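Local structure of NanU sialic acid binding protein (4L7T) at residues A[332-337]-A[428-433]. The protein binds sialic acid with high affinity as a SusD-family protein, probably at the outer membrane in partnership with the transporter NanO. Numbering follows the deposited sequence.
Sequences AFRDGD and ATLAYP
A water at the edge of the Arg334 guanidinium, in its plane, links Arg334 NH1 to Thr429 O. It accepts a hydrogen bond from Arg334 NH1 at 2.9 Å. Thr429 O lies 2.8 Å from the water O and can accept a hydrogen bond from it, though other acceptors nearby compete for the water's protons. Directly, Arg334 NH1 and Thr429 O are 4.2 Å apart, and the oxygen lies obliquely to the guanidinium plane. Within 428-433 the Tyr432 ring, which does not reach 332-337, carries Pro433 CB over the centre of one face, 3.7 Å above its plane. A cis peptide bond joins these two residues.

The apolar touch is small. Leu430 CD2 packs against Arg334 CB at 4.0 Å, near the root of the arginine chain. Arg334 CG is anti to the carbonyl carbon (chi1 -55°), and further bends at chi2 and chi3 bring the guanidinium round to the water. Arg334 also opens a type II beta turn, closed by a hydrogen bond from Asp337 N to Arg334 O at 3.2 Å. The contact thus joins the loop between helices 328-331 and 339-343 to the short helix 427-430, its centre about 24 Å from the centre of the chain.

Arg334 NH1 also forms a salt bridge with Asp435, two residues past 428-433. The Arg334 side chain touches Tyr418 of helix 407-418 and Arg462 of helix 452-463 as well. No direct hydrogen bond links the segments, so their polar link runs through water, while Asp435 probably balances the arginine's charge.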
ATOM      1  N   ALA A 332      -3.340   9.549  17.538  1.00 19.00           N
ATOM      2  CA  ALA A 332      -3.339   8.240  16.863  1.00 16.81           C
ATOM      3  C   ALA A 332      -3.036   7.076  17.764  1.00 18.04           C
ATOM      4  O   ALA A 332      -3.474   5.947  17.412  1.00 17.64           O
ATOM      5  CB  ALA A 332      -2.393   8.225  15.703  1.00 18.11           C
ATOM      6  N   PHE A 333      -2.183   7.306  18.776  1.00 16.82           N
ATOM      7  CA  PHE A 333      -1.596   6.169  19.504  1.00 18.02           C
ATOM      8  C   PHE A 333      -1.764   6.331  21.001  1.00 18.93           C
ATOM      9  O   PHE A 333      -1.548   7.404  21.525  1.00 20.62           O
ATOM     10  CB  PHE A 333      -0.093   5.972  19.192  1.00 16.89           C
ATOM     11  CG  PHE A 333       0.201   5.766  17.739  1.00 17.93           C
ATOM     12  CD1 PHE A 333       0.123   4.480  17.165  1.00 17.73           C
ATOM     13  CD2 PHE A 333       0.552   6.851  16.927  1.00 18.12           C
ATOM     14  CE1 PHE A 333       0.400   4.294  15.781  1.00 15.46           C
ATOM     15  CE2 PHE A 333       0.814   6.664  15.573  1.00 20.68           C
ATOM     16  CZ  PHE A 333       0.780   5.388  15.002  1.00 15.42           C
ATOM     17  N   ARG A 334      -2.097   5.214  21.675  1.00 17.98           N
ATOM     18  CA  ARG A 334      -2.038   5.153  23.163  1.00 18.54           C
ATOM     19  C   ARG A 334      -0.586   5.205  23.689  1.00 18.18           C
ATOM     20  O   ARG A 334       0.346   4.766  23.018  1.00 18.95           O
ATOM     21  CB  ARG A 334      -2.720   3.866  23.643  1.00 18.07           C
ATOM     22  CG  ARG A 334      -4.128   3.638  23.201  1.00 19.29           C
ATOM     23  CD  ARG A 334      -5.160   4.746  23.554  1.00 23.43           C
ATOM     24  NE  ARG A 334      -5.089   5.083  24.987  1.00 25.21           N
ATOM     25  CZ  ARG A 334      -5.874   4.557  25.928  1.00 26.58           C
ATOM     26  NH1 ARG A 334      -6.831   3.668  25.625  1.00 22.93           N
ATOM     27  NH2 ARG A 334      -5.675   4.940  27.211  1.00 27.91           N
ATOM     28  N   ASP A 335      -0.330   5.744  24.901  1.00 20.09           N
ATOM     29  CA  ASP A 335       1.031   5.724  25.424  1.00 21.90           C
ATOM     30  C   ASP A 335       1.546   4.310  25.486  1.00 21.63           C
ATOM     31  O   ASP A 335       0.765   3.365  25.787  1.00 23.68           O
ATOM     32  CB  ASP A 335       1.038   6.232  26.881  1.00 24.13           C
ATOM     33  CG  ASP A 335       0.761   7.691  26.984  1.00 27.40           C
ATOM     34  OD1 ASP A 335       0.629   8.401  25.954  1.00 32.28           O
ATOM     35  OD2 ASP A 335       0.658   8.124  28.153  1.00 34.77           O
ATOM     36  N   GLY A 336       2.845   4.177  25.199  1.00 21.96           N
ATOM     37  CA  GLY A 336       3.450   2.847  25.171  1.00 21.21           C
ATOM     38  C   GLY A 336       3.505   2.174  23.813  1.00 21.44           C
ATOM     39  O   GLY A 336       4.325   1.270  23.611  1.00 23.09           O
ATOM     40  N   ASP A 337       2.688   2.648  22.855  1.00 19.30           N
ATOM     41  CA  ASP A 337       2.743   2.096  21.527  1.00 17.02           C
ATOM     42  C   ASP A 337       4.026   2.499  20.801  1.00 17.79           C
ATOM     43  O   ASP A 337       4.200   3.654  20.405  1.00 18.42           O
ATOM     44  CB  ASP A 337       1.475   2.558  20.744  1.00 16.37           C
ATOM     45  CG  ASP A 337       1.184   1.718  19.466  1.00 11.58           C
ATOM     46  OD1 ASP A 337       2.152   1.183  18.826  1.00 17.31           O
ATOM     47  OD2 ASP A 337       0.000   1.681  19.104  1.00 16.57           O
ATOM     48  N   ALA A 428      -5.750  -4.757  30.758  1.00 23.30           N
ATOM     49  CA  ALA A 428      -7.087  -4.354  31.100  1.00 23.37           C
ATOM     50  C   ALA A 428      -7.398  -2.997  30.457  1.00 23.02           C
ATOM     51  O   ALA A 428      -8.553  -2.610  30.336  1.00 25.42           O
ATOM     52  CB  ALA A 428      -7.195  -4.232  32.640  1.00 24.55           C
ATOM     53  N   THR A 429      -6.371  -2.273  30.012  1.00 24.28           N
ATOM     54  CA  THR A 429      -6.695  -1.078  29.188  1.00 24.58           C
ATOM     55  C   THR A 429      -6.323  -1.109  27.669  1.00 23.53           C
ATOM     56  O   THR A 429      -6.857  -0.299  26.916  1.00 24.27           O
ATOM     57  CB  THR A 429      -6.089   0.200  29.766  1.00 24.34           C
ATOM     58  OG1 THR A 429      -4.676   0.055  29.814  1.00 29.04           O
ATOM     59  CG2 THR A 429      -6.706   0.522  31.212  1.00 28.07           C
ATOM     60  N   LEU A 430      -5.385  -1.979  27.286  1.00 20.87           N
ATOM     61  CA  LEU A 430      -4.810  -1.949  25.930  1.00 19.33           C
ATOM     62  C   LEU A 430      -5.231  -3.126  25.083  1.00 19.96           C
ATOM     63  O   LEU A 430      -5.298  -3.013  23.837  1.00 18.94           O
ATOM     64  CB  LEU A 430      -3.289  -1.873  25.969  1.00 19.97           C
ATOM     65  CG  LEU A 430      -2.744  -0.658  26.717  1.00 19.68           C
ATOM     66  CD1 LEU A 430      -1.233  -0.731  26.700  1.00 23.12           C
ATOM     67  CD2 LEU A 430      -3.241   0.666  26.055  1.00 25.29           C
ATOM     68  N   ALA A 431      -5.493  -4.278  25.714  1.00 17.68           N
ATOM     69  CA  ALA A 431      -5.876  -5.426  24.923  1.00 17.80           C
ATOM     70  C   ALA A 431      -7.306  -5.334  24.433  1.00 17.48           C
ATOM     71  O   ALA A 431      -8.199  -4.827  25.166  1.00 18.89           O
ATOM     72  CB  ALA A 431      -5.629  -6.745  25.778  1.00 18.57           C
ATOM     73  N   TYR A 432      -7.607  -5.847  23.226  1.00 16.70           N
ATOM     74  CA  TYR A 432      -8.967  -5.904  22.732  1.00 15.68           C
ATOM     75  C   TYR A 432      -9.806  -6.842  23.628  1.00 18.12           C
ATOM     76  O   TYR A 432      -9.303  -7.940  23.972  1.00 18.33           O
ATOM     77  CB  TYR A 432      -8.968  -6.405  21.284  1.00 15.96           C
ATOM     78  CG  TYR A 432     -10.338  -6.570  20.670  1.00 14.18           C
ATOM     79  CD1 TYR A 432     -11.011  -5.447  20.093  1.00 14.71           C
ATOM     80  CD2 TYR A 432     -11.025  -7.791  20.757  1.00 14.34           C
ATOM     81  CE1 TYR A 432     -12.268  -5.562  19.563  1.00 15.58           C
ATOM     82  CE2 TYR A 432     -12.293  -7.955  20.139  1.00 12.58           C
ATOM     83  CZ  TYR A 432     -12.939  -6.783  19.600  1.00 17.39           C
ATOM     84  OH  TYR A 432     -14.172  -6.896  18.998  1.00 18.57           O
ATOM     85  N   PRO A 433     -11.037  -6.418  24.030  1.00 18.41           N
ATOM     86  CA  PRO A 433     -11.795  -5.228  23.607  1.00 18.72           C
ATOM     87  C   PRO A 433     -11.876  -4.102  24.641  1.00 19.36           C
ATOM     88  O   PRO A 433     -12.916  -3.409  24.703  1.00 21.63           O
ATOM     89  CB  PRO A 433     -13.186  -5.773  23.402  1.00 18.42           C
ATOM     90  CG  PRO A 433     -13.314  -6.753  24.691  1.00 20.50           C
ATOM     91  CD  PRO A 433     -11.873  -7.340  24.847  1.00 19.35           C
TER
HETATM   92  O   HOH W   1      -8.343   1.990  27.517  1.00 23.67           O